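Side-chain contacts in Pdx2 protein (Plasmodium falciparum, PDB 2ABW), which hydrolyses glutamine to glutamate and ammonia, the ammonia being channelled to the active site of Pdx1 for the synthesis of pyridoxal 5'-phosphate (vitamin B6): residues Gly13-Glu16 / Pro17-His21; Glu53-Thr56 / Val57-Cys61; Glu64-Thr67 / Leu68-Ala71; Ser139-Ser142 / Ala143-Lys146; Gln207-Tyr210 / Glu211-Asn215. All blocks are in the same frame, centred on the assembly; numbering follows the deposited sequence.

In the fold
All five contacts are local, between residues a turn or so apart. Contacts 1 and 4 lie at the surface, contact 2 is buried, and contacts 3 and 5 are partly buried. Contact 1 starts helix 16-23 and brings H18 close to the charge relay. Contacts 2 and 3, on successive helices 54-60 and 63-77, touch through the R58-D66 salt bridge, R58 against the Y69 ring and a probable backbone bond between C61 and Y69. Contacts 4 and 5 also touch: the loop between strands 130-137 and 149-153 rests F144 on Y208 of helix 204-219. Serine hydroxyls and a turn shape contact 4, whereas rings and aliphatic groups carry much of contact 5.

Contact 1. Residues Gly13-Glu16 / Pro17-His21; sequences GDFE and PHINH
Residues F15 and E16 feed the first turn of helix 16-23, I19 N binding F15 O at 3.2 Å and N20 N binding E16 O at 2.8 Å. F15 O is gripped a second time by H18 N, but this bond is weak and bent, with an N-H...O angle of 124°. P17 sits in this opening turn, where its missing N-H costs no helical bond, and its CD lies 3.8 Å from D14 O. Among the side chains, F15 and I19 run side by side and point the same way. The I19 tip, CD1, comes to the edge of the phenyl ring near its plane, 3.6 Å from F15 CD1. The ring reaches it with F15 CG held between the backbone N and carbonyl carbon (chi1 57°), while I19 is extended beyond CG1 (chi2 -179°). Both residues also lie against Q34 of strand 30-35, and I19 touches I32 there, so the pair packs the start of helix 16-23 against that strand. H18 leaves in a different direction. D14 O lies at its ring edge, 4.1 Å from H18 CD2, and a water joins H18 NE2 to the same D14 carbonyl, the water's bond to D14 O being weak at 3.3 Å. The imidazole touches P50 and E198. This is a loop-to-helix step after strand 4-9 in a glutaminase of the class I amidotransferase kind, and it sets H18 beside E198 and near H196, the charge-relay residues that serve the nucleophile C87.

Contact 2. Residues Glu53-Thr56 / Val57-Cys61; sequences ESTT and VRRCC
Four consecutive helical bonds tie residues 53-56 to 57-60, from V57 N to E53 O at 3.2 Å through to C60 N to T56 O at 3.1 Å. E53 occupies the N-cap position, and its carbonyl O is also met by V57 CG2 at 3.8 Å. Further along, R58 CB rests 3.5 Å from S54 O and R59 CB 3.4 Å from T55 O, so the roots of both arginines pack on carbonyls one turn back. E53 and S54 belong to the glutamine-binding site, which places this part of the site at the start of helix 54-60; the E53 side chain also lies near R154 of the same site. T56 CG2 and C60 SG approach loosely at 4.4 Å. The methyl of T55 lies over one face of the R59 guanidinium, CG2 to NH1 4.2 Å, though T55 has two deposited conformers and this contact is doubtful. R58 goes another way: its CG is anti to the backbone N (chi1 -179°) and the chain then bends at chi2 (58°), carrying the guanidinium off the helix to bond K109 O, bridge to D66 and meet F106 in a cation-pi contact. V57 packs on L92 of helix 88-92 and on Q12.

Contact 3. Residues Glu64-Thr67 / Leu68-Ala71; sequences ENDT and LYNA
D66 and Y69 lie side by side and point the same way, the carboxylate and ring planes only 27° apart. D66 OD2 comes 3.8 Å from Y69 CD2, obliquely to the ring, and OD1 rests 3.7 Å from Y69 CB. The tyrosine stretches away from its own backbone N (chi1 174°), which keeps its ring alongside the acid. Both oxygens of D66 are engaged in salt bridges, OD1 with R58 and OD2 with K109; this neighbouring positive charge would probably keep the acid ionised although it is buried. The ring takes part too, forming a cation-pi contact with R58 while its hydroxyl bonds S111 O. N70 turns to the other side, curling back beside its own N, and a water that donates to N65 O at 2.7 Å accepts from N70 ND2 at 3.0 Å. The backbone bonds are N70 N to D66 O at 2.9 Å and A71 N to T67 O at 3.1 Å. Before them, E64, N65 and D66 all have positive phi, a left-handed run, and T67 OG1 donates to E64 O at 2.7 Å across this bend. On helix 63-77, T67, L68 and A71 pack against V38 of helix 38-42. L68 also reaches L11 in the loop after strand 4-9 and C61.

Contact 4. Residues Ser139-Ser142 / Ala143-Lys146; sequences SDSS and AFKK
S141 and A143 are joined by a hydroxyl that imitates a backbone acceptor: S141 OG takes the N-H of A143, two residues on, at 3.0 Å. S139 does the same two residues earlier, its OG accepting from S141 N at 3.0 Å in an ST turn. Each oxygen lies anti to its residue's own N, with chi1 of -177° for S139 and 169° for S141, and so reaches forward along the chain. S141 to F144 form a type I beta turn, closed by F144 N to S141 O at 3.2 Å. That donor stands 52° out of the carbonyl plane, not on a lone pair. A water also donates to S141 O, at 2.6 Å, and to F144 O, at 2.7 Å, bridging the two ends of the turn. This turn sits in the loop joining strand 130-137 to strand 149-153, which lies at one edge of the mixed nine-stranded sheet. The phenyl ring of F144 turns back alongside the serines. S139 OG lies in the ring plane at its edge, 3.5 Å from F144 CD2, and S141 CB approaches the same atom obliquely. One face carries the methyl of A143, whose CB is 4.3 Å above the plane and over the ring centre. Further ring contacts come from F205 and Y208 of helix 204-219; S139 and S141 also rest against Y208, while A143 touches Q207.

Contact 5. Residues Gln207-Tyr210 / Glu211-Asn215; sequences QYFY and EKVKN
The F209 ring carries the V213 methyl CG2 over one face, 3.7 Å above the plane and offset toward the rim. This is a CH-pi contact, with CG2 22° off the ring normal, and K212 CD comes to the same ring obliquely, 4.1 Å from F209 CD1. It is i to i+4 and i to i+3 packing along helix 204-219, which lies against strand 4-9 of the central sheet: V213 touches I4 and I6, and Y210 touches I4. V213 CG2 is carried beside its own backbone N, from where it faces back one turn to reach the phenyl group. The Y210 ring is met obliquely by K214 CB at 4.3 Å from CE2 and by the backbone N of E211. Its plane is turned 79° from the E211 carboxylate, whose OE2 is 4.1 Å from Y210 CD2. Beneath these groups run four helical bonds, the shortest from K214 N to Y210 O at 2.8 Å. E211 CG also sits 3.5 Å from Q207 O. On another flank Y208 and K212 share one acid: Y208 OH bonds E186 OE1 and K212 NZ forms a salt bridge with E186 OE2, the lysine bonding N188 O as well. K214, bent at chi3 (85°), brings NZ to the syn lone pair of E211 OE1 in a salt bridge 2.7 Å long.

Contact 1. Residues Gly13-Glu16 / Pro17-His21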
loop_
_atom_site.group_PDB
_atom_site.type_symbol
_atom_site.label_atom_id
_atom_site.label_comp_id
_atom_site.label_asym_id
_atom_site.label_seq_id
_atom_site.Cartn_x
_atom_site.Cartn_y
_atom_site.Cartn_z
ATOM N N GLY A 13 -10.017 -6.823 8.899
ATOM C CA GLY A 13 -11.124 -7.402 8.101
ATOM C C GLY A 13 -11.171 -6.879 6.656
ATOM O O GLY A 13 -10.321 -6.091 6.215
ATOM N N ASP A 14 -12.120 -7.392 5.898
ATOM C CA ASP A 14 -12.297 -7.024 4.502
ATOM C C ASP A 14 -11.055 -7.206 3.645
ATOM O O ASP A 14 -10.833 -6.475 2.678
ATOM C CB ASP A 14 -12.813 -5.587 4.415
ATOM C CG ASP A 14 -14.273 -5.464 4.869
ATOM O OD1 ASP A 14 -15.092 -6.427 4.732
ATOM O OD2 ASP A 14 -14.619 -4.362 5.357
ATOM N N PHE A 15 -10.272 -8.220 3.977
ATOM C CA PHE A 15 -8.981 -8.409 3.350
ATOM C C PHE A 15 -9.097 -9.457 2.245
ATOM O O PHE A 15 -8.196 -9.571 1.394
ATOM C CB PHE A 15 -7.957 -8.867 4.394
ATOM C CG PHE A 15 -8.361 -10.133 5.104
ATOM C CD1 PHE A 15 -8.105 -11.388 4.545
ATOM C CD2 PHE A 15 -9.084 -10.050 6.282
ATOM C CE1 PHE A 15 -8.513 -12.495 5.174
ATOM C CE2 PHE A 15 -9.521 -11.177 6.920
ATOM C CZ PHE A 15 -9.216 -12.396 6.380
ATOM N N GLU A 16 -10.134 -10.281 2.250
ATOM C CA GLU A 16 -10.209 -11.379 1.275
ATOM C C GLU A 16 -10.114 -10.930 -0.190
ATOM O O GLU A 16 -9.426 -11.584 -1.004
ATOM C CB GLU A 16 -11.407 -12.318 1.484
ATOM C CG GLU A 16 -11.260 -12.985 2.817
ATOM C CD GLU A 16 -11.235 -14.514 2.797
ATOM O OE1 GLU A 16 -12.202 -15.130 2.275
ATOM O OE2 GLU A 16 -10.313 -15.115 3.440
ATOM N N PRO A 17 -10.790 -9.842 -0.565
ATOM C CA PRO A 17 -10.666 -9.441 -1.974
ATOM C C PRO A 17 -9.245 -9.100 -2.374
ATOM O O PRO A 17 -8.912 -9.298 -3.539
ATOM C CB PRO A 17 -11.529 -8.211 -2.109
ATOM C CG PRO A 17 -12.454 -8.297 -0.966
ATOM C CD PRO A 17 -11.860 -9.067 0.137
ATOM N N HIS A 18 -8.434 -8.589 -1.454
ATOM C CA HIS A 18 -7.068 -8.336 -1.792
ATOM C C HIS A 18 -6.278 -9.620 -2.044
ATOM O O HIS A 18 -5.484 -9.726 -2.997
ATOM C CB HIS A 18 -6.374 -7.546 -0.686
ATOM C CG HIS A 18 -6.792 -6.130 -0.662
ATOM N ND1 HIS A 18 -6.171 -5.138 -1.412
ATOM C CD2 HIS A 18 -7.814 -5.557 -0.000
ATOM C CE1 HIS A 18 -6.796 -4.005 -1.156
ATOM N NE2 HIS A 18 -7.806 -4.232 -0.329
ATOM N N ILE A 19 -6.521 -10.608 -1.190
ATOM C CA ILE A 19 -5.925 -11.940 -1.380
ATOM C C ILE A 19 -6.368 -12.534 -2.733
ATOM O O ILE A 19 -5.551 -13.029 -3.528
ATOM C CB ILE A 19 -6.311 -12.884 -0.214
ATOM C CG1 ILE A 19 -5.618 -12.355 1.029
ATOM C CG2 ILE A 19 -5.846 -14.314 -0.506
ATOM C CD1 ILE A 19 -5.880 -13.214 2.322
ATOM N N ASN A 20 -7.646 -12.491 -3.004
ATOM C CA ASN A 20 -8.210 -13.034 -4.280
ATOM C C ASN A 20 -7.521 -12.415 -5.480
ATOM O O ASN A 20 -7.264 -13.078 -6.457
ATOM C CB ASN A 20 -9.702 -12.765 -4.356
ATOM C CG ASN A 20 -10.315 -13.194 -5.650
ATOM O OD1 ASN A 20 -10.477 -14.407 -5.860
ATOM N ND2 ASN A 20 -10.684 -12.251 -6.552
ATOM N N HIS A 21 -7.285 -11.110 -5.405
ATOM C CA HIS A 21 -6.666 -10.413 -6.532
ATOM C C HIS A 21 -5.218 -10.838 -6.810
ATOM O O HIS A 21 -4.806 -10.843 -7.962
ATOM C CB HIS A 21 -6.765 -8.904 -6.399
ATOM C CG HIS A 21 -7.500 -8.271 -7.524
ATOM N ND1 HIS A 21 -8.864 -8.343 -7.572
ATOM C CD2 HIS A 21 -7.112 -7.455 -8.528
ATOM C CE1 HIS A 21 -9.293 -7.603 -8.599
ATOM N NE2 HIS A 21 -8.243 -7.132 -9.248
HETATM O O HOH W 1 -9.611 -3.386 2.282
#

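Contact 2. Residues Glu53-Thr56 / Val57-Cys61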
loop_
_atom_site.group_PDB
_atom_site.type_symbol
_atom_site.label_atom_id
_atom_site.label_comp_id
_atom_site.label_asym_id
_atom_site.label_seq_id
_atom_site.Cartn_x
_atom_site.Cartn_y
_atom_site.Cartn_z
ATOM N N GLU A 53 -9.960 2.268 6.857
ATOM C CA GLU A 53 -9.668 3.226 7.913
ATOM C C GLU A 53 -8.324 3.043 8.590
ATOM O O GLU A 53 -8.112 2.073 9.361
ATOM C CB GLU A 53 -10.703 3.059 9.017
ATOM C CG GLU A 53 -12.098 3.404 8.504
ATOM C CD GLU A 53 -13.157 3.546 9.591
ATOM O OE1 GLU A 53 -12.814 3.475 10.798
ATOM O OE2 GLU A 53 -14.368 3.707 9.248
ATOM N N SER A 54 -7.490 4.057 8.419
ATOM C CA SER A 54 -6.138 3.999 8.960
ATOM C C SER A 54 -6.142 3.833 10.457
ATOM O O SER A 54 -5.308 3.170 11.003
ATOM C CB SER A 54 -5.341 5.211 8.547
ATOM O OG SER A 54 -5.923 6.445 8.986
ATOM N N THR A 55 -7.052 4.503 11.184
ATOM C CA THR A 55 -7.004 4.423 12.620
ATOM C C THR A 55 -7.312 3.010 13.112
ATOM O O THR A 55 -6.761 2.545 14.124
ATOM C CB THR A 55 -7.850 5.501 13.295
ATOM O OG1 THR A 55 -7.206 6.769 13.100
ATOM C CG2 THR A 55 -7.938 5.223 14.725
ATOM N N THR A 56 -8.215 2.338 12.419
ATOM C CA THR A 56 -8.541 0.956 12.776
ATOM C C THR A 56 -7.380 -0.009 12.591
ATOM O O THR A 56 -7.082 -0.729 13.509
ATOM C CB THR A 56 -9.691 0.415 11.923
ATOM O OG1 THR A 56 -10.824 1.275 12.105
ATOM C CG2 THR A 56 -10.052 -0.994 12.362
ATOM N N VAL A 57 -6.739 0.062 11.471
ATOM C CA VAL A 57 -5.580 -0.799 11.207
ATOM C C VAL A 57 -4.497 -0.495 12.228
ATOM O O VAL A 57 -3.927 -1.368 12.874
ATOM C CB VAL A 57 -5.063 -0.586 9.833
ATOM C CG1 VAL A 57 -3.690 -1.235 9.696
ATOM C CG2 VAL A 57 -6.033 -1.069 8.725
ATOM N N ARG A 58 -4.262 0.787 12.520
ATOM C CA ARG A 58 -3.216 1.102 13.502
ATOM C C ARG A 58 -3.490 0.572 14.887
ATOM O O ARG A 58 -2.627 0.100 15.582
ATOM C CB ARG A 58 -3.019 2.629 13.580
ATOM C CG ARG A 58 -1.953 3.093 14.528
ATOM C CD ARG A 58 -0.553 2.507 14.210
ATOM N NE ARG A 58 0.482 2.896 15.173
ATOM C CZ ARG A 58 0.765 2.315 16.335
ATOM N NH1 ARG A 58 0.139 1.223 16.784
ATOM N NH2 ARG A 58 1.773 2.760 17.065
ATOM N N ARG A 59 -4.732 0.696 15.351
ATOM C CA ARG A 59 -5.113 0.144 16.650
ATOM C C ARG A 59 -4.935 -1.383 16.691
ATOM O O ARG A 59 -4.518 -1.938 17.702
ATOM C CB ARG A 59 -6.592 0.466 16.823
ATOM C CG ARG A 59 -7.179 -0.034 18.070
ATOM C CD ARG A 59 -8.479 0.743 18.333
ATOM N NE ARG A 59 -8.183 2.129 18.710
ATOM C CZ ARG A 59 -8.938 3.192 18.429
ATOM N NH1 ARG A 59 -10.059 3.090 17.705
ATOM N NH2 ARG A 59 -8.561 4.381 18.892
ATOM N N CYS A 60 -5.224 -2.035 15.577
ATOM C CA CYS A 60 -4.990 -3.498 15.481
ATOM C C CYS A 60 -3.491 -3.885 15.716
ATOM O O CYS A 60 -3.186 -4.986 16.215
ATOM C CB CYS A 60 -5.426 -4.020 14.119
ATOM S SG CYS A 60 -7.268 -4.008 13.858
ATOM N N CYS A 61 -2.589 -2.988 15.340
ATOM C CA CYS A 61 -1.164 -3.207 15.510
ATOM C C CYS A 61 -0.631 -2.810 16.853
ATOM O O CYS A 61 0.530 -3.009 17.168
ATOM C CB CYS A 61 -0.385 -2.479 14.404
ATOM S SG CYS A 61 -0.757 -2.991 12.796
#

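Contact 3. Residues Glu64-Thr67 / Leu68-Ala71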
loop_
_atom_site.group_PDB
_atom_site.type_symbol
_atom_site.label_atom_id
_atom_site.label_comp_id
_atom_site.label_asym_id
_atom_site.label_seq_id
_atom_site.Cartn_x
_atom_site.Cartn_y
_atom_site.Cartn_z
ATOM N N GLU A 64 -0.428 -5.558 22.826
ATOM C CA GLU A 64 0.786 -6.021 23.513
ATOM C C GLU A 64 1.912 -4.985 23.337
ATOM O O GLU A 64 3.081 -5.313 23.014
ATOM C CB GLU A 64 1.214 -7.424 23.060
ATOM C CG GLU A 64 0.132 -8.481 23.255
ATOM C CD GLU A 64 0.581 -9.902 22.890
ATOM O OE1 GLU A 64 1.708 -10.308 23.259
ATOM O OE2 GLU A 64 -0.221 -10.649 22.274
ATOM N N ASN A 65 1.545 -3.756 23.669
ATOM C CA ASN A 65 2.487 -2.678 23.774
ATOM C C ASN A 65 3.155 -2.444 22.411
ATOM O O ASN A 65 4.349 -2.308 22.327
ATOM C CB ASN A 65 3.575 -3.017 24.767
ATOM C CG ASN A 65 4.452 -1.840 25.029
ATOM O OD1 ASN A 65 3.991 -0.682 24.956
ATOM N ND2 ASN A 65 5.742 -2.101 25.265
ATOM N N ASP A 66 2.349 -2.391 21.378
ATOM C CA ASP A 66 2.861 -2.124 20.029
ATOM C C ASP A 66 3.822 -3.181 19.477
ATOM O O ASP A 66 4.682 -2.869 18.623
ATOM C CB ASP A 66 3.515 -0.743 20.016
ATOM C CG ASP A 66 2.633 0.371 19.489
ATOM O OD1 ASP A 66 1.488 0.108 19.071
ATOM O OD2 ASP A 66 3.067 1.583 19.467
ATOM N N THR A 67 3.629 -4.439 19.797
ATOM C CA THR A 67 4.534 -5.494 19.351
ATOM C C THR A 67 4.529 -5.543 17.820
ATOM O O THR A 67 5.580 -5.550 17.180
ATOM C CB THR A 67 4.190 -6.877 19.970
ATOM O OG1 THR A 67 4.560 -6.848 21.373
ATOM C CG2 THR A 67 4.926 -7.983 19.295
ATOM N N LEU A 68 3.349 -5.587 17.239
ATOM C CA LEU A 68 3.294 -5.712 15.712
ATOM C C LEU A 68 3.700 -4.419 15.073
ATOM O O LEU A 68 4.375 -4.432 14.032
ATOM C CB LEU A 68 1.902 -6.146 15.235
ATOM C CG LEU A 68 1.702 -6.460 13.810
ATOM C CD1 LEU A 68 2.670 -7.534 13.286
ATOM C CD2 LEU A 68 0.197 -6.858 13.510
ATOM N N TYR A 69 3.302 -3.263 15.605
ATOM C CA TYR A 69 3.713 -1.959 15.085
ATOM C C TYR A 69 5.255 -1.937 14.987
ATOM O O TYR A 69 5.851 -1.636 13.961
ATOM C CB TYR A 69 3.272 -0.846 15.991
ATOM C CG TYR A 69 3.783 0.478 15.572
ATOM C CD1 TYR A 69 3.236 1.200 14.519
ATOM C CD2 TYR A 69 4.879 1.019 16.189
ATOM C CE1 TYR A 69 3.722 2.440 14.106
ATOM C CE2 TYR A 69 5.437 2.236 15.720
ATOM C CZ TYR A 69 4.845 2.963 14.746
ATOM O OH TYR A 69 5.389 4.164 14.292
ATOM N N ASN A 70 5.907 -2.272 16.096
ATOM C CA ASN A 70 7.418 -2.187 16.112
ATOM C C ASN A 70 7.988 -3.188 15.103
ATOM O O ASN A 70 8.954 -2.855 14.406
ATOM C CB ASN A 70 7.921 -2.486 17.448
ATOM C CG ASN A 70 7.548 -1.409 18.485
ATOM O OD1 ASN A 70 7.454 -0.290 18.129
ATOM N ND2 ASN A 70 7.449 -1.775 19.736
ATOM N N ALA A 71 7.374 -4.364 14.951
ATOM C CA ALA A 71 7.873 -5.333 13.973
ATOM C C ALA A 71 7.682 -4.828 12.541
ATOM O O ALA A 71 8.529 -5.045 11.658
ATOM C CB ALA A 71 7.223 -6.729 14.191
HETATM O O HOH W 2 6.373 -0.455 22.180
#

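Contact 4. Residues Ser139-Ser142 / Ala143-Lys146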
loop_
_atom_site.group_PDB
_atom_site.type_symbol
_atom_site.label_atom_id
_atom_site.label_comp_id
_atom_site.label_asym_id
_atom_site.label_seq_id
_atom_site.Cartn_x
_atom_site.Cartn_y
_atom_site.Cartn_z
ATOM N N SER A 139 6.135 4.303 -15.964
ATOM C CA SER A 139 6.814 2.996 -15.707
ATOM C C SER A 139 7.124 2.342 -17.020
ATOM O O SER A 139 6.465 2.610 -18.004
ATOM C CB SER A 139 5.901 2.066 -14.900
ATOM O OG SER A 139 6.525 0.823 -14.553
ATOM N N ASP A 140 8.141 1.466 -16.993
ATOM C CA ASP A 140 8.486 0.629 -18.142
ATOM C C ASP A 140 8.032 -0.831 -17.811
ATOM O O ASP A 140 8.249 -1.739 -18.620
ATOM C CB ASP A 140 9.945 0.591 -18.379
ATOM C CG ASP A 140 10.541 1.920 -18.600
ATOM O OD1 ASP A 140 9.929 2.704 -19.365
ATOM O OD2 ASP A 140 11.642 2.165 -18.027
ATOM N N SER A 141 7.332 -1.055 -16.706
ATOM C CA SER A 141 6.999 -2.450 -16.314
ATOM C C SER A 141 5.955 -3.038 -17.263
ATOM O O SER A 141 4.992 -2.359 -17.663
ATOM C CB SER A 141 6.403 -2.495 -14.925
ATOM O OG SER A 141 5.840 -3.792 -14.655
ATOM N N SER A 142 6.113 -4.326 -17.654
ATOM C CA SER A 142 5.061 -4.972 -18.401
ATOM C C SER A 142 3.757 -5.236 -17.669
ATOM O O SER A 142 2.761 -5.623 -18.327
ATOM C CB SER A 142 5.596 -6.331 -18.968
ATOM O OG SER A 142 5.835 -7.176 -17.909
ATOM N N ALA A 143 3.729 -4.923 -16.384
ATOM C CA ALA A 143 2.466 -5.005 -15.607
ATOM C C ALA A 143 1.525 -3.984 -16.059
ATOM O O ALA A 143 0.345 -4.143 -15.859
ATOM C CB ALA A 143 2.763 -4.831 -14.184
ATOM N N PHE A 144 1.995 -2.900 -16.714
ATOM C CA PHE A 144 1.148 -1.748 -16.979
ATOM C C PHE A 144 0.907 -1.584 -18.453
ATOM O O PHE A 144 1.696 -0.975 -19.182
ATOM C CB PHE A 144 1.760 -0.488 -16.371
ATOM C CG PHE A 144 2.004 -0.578 -14.849
ATOM C CD1 PHE A 144 0.962 -0.867 -13.983
ATOM C CD2 PHE A 144 3.220 -0.342 -14.303
ATOM C CE1 PHE A 144 1.153 -0.899 -12.586
ATOM C CE2 PHE A 144 3.392 -0.356 -12.961
ATOM C CZ PHE A 144 2.360 -0.633 -12.073
ATOM N N LYS A 145 -0.159 -2.134 -18.920
ATOM C CA LYS A 145 -0.601 -1.876 -20.269
ATOM C C LYS A 145 -1.231 -0.517 -20.428
ATOM O O LYS A 145 -1.469 0.188 -19.498
ATOM C CB LYS A 145 -1.709 -2.892 -20.636
ATOM C CG LYS A 145 -1.139 -4.262 -20.517
ATOM C CD LYS A 145 -2.160 -5.352 -20.519
ATOM C CE LYS A 145 -3.065 -5.325 -21.669
ATOM N NZ LYS A 145 -3.613 -6.715 -22.103
ATOM N N LYS A 146 -1.459 -0.120 -21.643
ATOM C CA LYS A 146 -2.040 1.172 -21.831
ATOM C C LYS A 146 -3.486 1.236 -21.276
ATOM O O LYS A 146 -4.202 0.266 -21.232
ATOM C CB LYS A 146 -2.054 1.503 -23.310
ATOM C CG LYS A 146 -2.901 0.628 -24.095
ATOM C CD LYS A 146 -3.527 1.343 -25.292
ATOM C CE LYS A 146 -4.629 0.504 -25.899
ATOM N NZ LYS A 146 -5.880 1.287 -26.107
HETATM O O HOH W 3 4.221 -0.066 -18.720
#

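Contact 5. Residues Gln207-Tyr210 / Glu211-Asn215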
loop_
_atom_site.group_PDB
_atom_site.type_symbol
_atom_site.label_atom_id
_atom_site.label_comp_id
_atom_site.label_asym_id
_atom_site.label_seq_id
_atom_site.Cartn_x
_atom_site.Cartn_y
_atom_site.Cartn_z
ATOM N N GLN A 207 0.512 -7.476 -9.946
ATOM C CA GLN A 207 1.618 -8.013 -10.732
ATOM C C GLN A 207 2.876 -7.216 -10.498
ATOM O O GLN A 207 3.960 -7.795 -10.308
ATOM C CB GLN A 207 1.227 -8.029 -12.183
ATOM C CG GLN A 207 2.354 -8.726 -12.977
ATOM C CD GLN A 207 2.086 -8.786 -14.479
ATOM O OE1 GLN A 207 1.041 -8.311 -14.983
ATOM N NE2 GLN A 207 3.014 -9.333 -15.177
ATOM N N TYR A 208 2.778 -5.901 -10.502
ATOM C CA TYR A 208 3.930 -5.022 -10.262
ATOM C C TYR A 208 4.511 -5.267 -8.880
ATOM O O TYR A 208 5.730 -5.381 -8.681
ATOM C CB TYR A 208 3.503 -3.587 -10.347
ATOM C CG TYR A 208 4.617 -2.620 -10.242
ATOM C CD1 TYR A 208 5.530 -2.480 -11.294
ATOM C CD2 TYR A 208 4.793 -1.837 -9.166
ATOM C CE1 TYR A 208 6.566 -1.559 -11.202
ATOM C CE2 TYR A 208 5.781 -0.893 -9.101
ATOM C CZ TYR A 208 6.668 -0.756 -10.112
ATOM O OH TYR A 208 7.737 0.171 -10.116
ATOM N N PHE A 209 3.634 -5.353 -7.899
ATOM C CA PHE A 209 4.136 -5.573 -6.501
ATOM C C PHE A 209 4.751 -6.978 -6.417
ATOM O O PHE A 209 5.796 -7.140 -5.771
ATOM C CB PHE A 209 3.050 -5.411 -5.461
ATOM C CG PHE A 209 3.583 -5.509 -4.050
ATOM C CD1 PHE A 209 4.485 -4.519 -3.605
ATOM C CD2 PHE A 209 3.228 -6.493 -3.160
ATOM C CE1 PHE A 209 5.031 -4.614 -2.354
ATOM C CE2 PHE A 209 3.769 -6.559 -1.903
ATOM C CZ PHE A 209 4.662 -5.649 -1.533
ATOM N N TYR A 210 4.178 -7.984 -7.041
ATOM C CA TYR A 210 4.794 -9.315 -7.040
ATOM C C TYR A 210 6.237 -9.222 -7.600
ATOM O O TYR A 210 7.179 -9.786 -7.010
ATOM C CB TYR A 210 3.965 -10.256 -7.880
ATOM C CG TYR A 210 4.673 -11.547 -8.069
ATOM C CD1 TYR A 210 4.694 -12.530 -7.112
ATOM C CD2 TYR A 210 5.440 -11.797 -9.198
ATOM C CE1 TYR A 210 5.407 -13.710 -7.295
ATOM C CE2 TYR A 210 6.151 -12.964 -9.390
ATOM C CZ TYR A 210 6.190 -13.917 -8.414
ATOM O OH TYR A 210 6.888 -15.140 -8.511
ATOM N N GLU A 211 6.419 -8.588 -8.743
ATOM C CA GLU A 211 7.730 -8.479 -9.346
ATOM C C GLU A 211 8.683 -7.728 -8.407
ATOM O O GLU A 211 9.851 -8.131 -8.311
ATOM C CB GLU A 211 7.593 -7.797 -10.682
ATOM C CG GLU A 211 7.009 -8.662 -11.738
ATOM C CD GLU A 211 7.902 -9.786 -12.198
ATOM O OE1 GLU A 211 9.129 -9.663 -12.100
ATOM O OE2 GLU A 211 7.425 -10.804 -12.700
ATOM N N LYS A 212 8.166 -6.757 -7.648
ATOM C CA LYS A 212 8.986 -6.035 -6.663
ATOM C C LYS A 212 9.522 -6.974 -5.612
ATOM O O LYS A 212 10.683 -6.979 -5.191
ATOM C CB LYS A 212 8.184 -4.937 -6.021
ATOM C CG LYS A 212 8.955 -3.979 -5.194
ATOM C CD LYS A 212 8.062 -2.801 -4.786
ATOM C CE LYS A 212 8.768 -1.816 -3.779
ATOM N NZ LYS A 212 9.737 -1.057 -4.606
ATOM N N VAL A 213 8.627 -7.817 -5.109
ATOM C CA VAL A 213 8.986 -8.832 -4.073
ATOM C C VAL A 213 9.968 -9.837 -4.658
ATOM O O VAL A 213 10.948 -10.223 -4.007
ATOM C CB VAL A 213 7.722 -9.516 -3.503
ATOM C CG1 VAL A 213 8.138 -10.597 -2.475
ATOM C CG2 VAL A 213 6.773 -8.531 -2.864
ATOM N N LYS A 214 9.676 -10.324 -5.890
ATOM C CA LYS A 214 10.605 -11.260 -6.554
ATOM C C LYS A 214 11.979 -10.684 -6.709
ATOM O O LYS A 214 12.952 -11.400 -6.368
ATOM C CB LYS A 214 10.004 -11.608 -7.930
ATOM C CG LYS A 214 10.859 -12.639 -8.665
ATOM C CD LYS A 214 10.583 -12.572 -10.141
ATOM C CE LYS A 214 11.452 -11.479 -10.793
ATOM N NZ LYS A 214 11.233 -11.328 -12.226
ATOM N N ASN A 215 12.084 -9.435 -7.093
ATOM C CA ASN A 215 13.415 -8.809 -7.334
ATOM C C ASN A 215 14.129 -8.644 -5.990
ATOM O O ASN A 215 15.327 -8.880 -5.837
ATOM C CB ASN A 215 13.259 -7.454 -7.957
ATOM C CG ASN A 215 12.777 -7.510 -9.433
ATOM O OD1 ASN A 215 12.946 -8.469 -10.065
ATOM N ND2 ASN A 215 12.315 -6.388 -9.937
#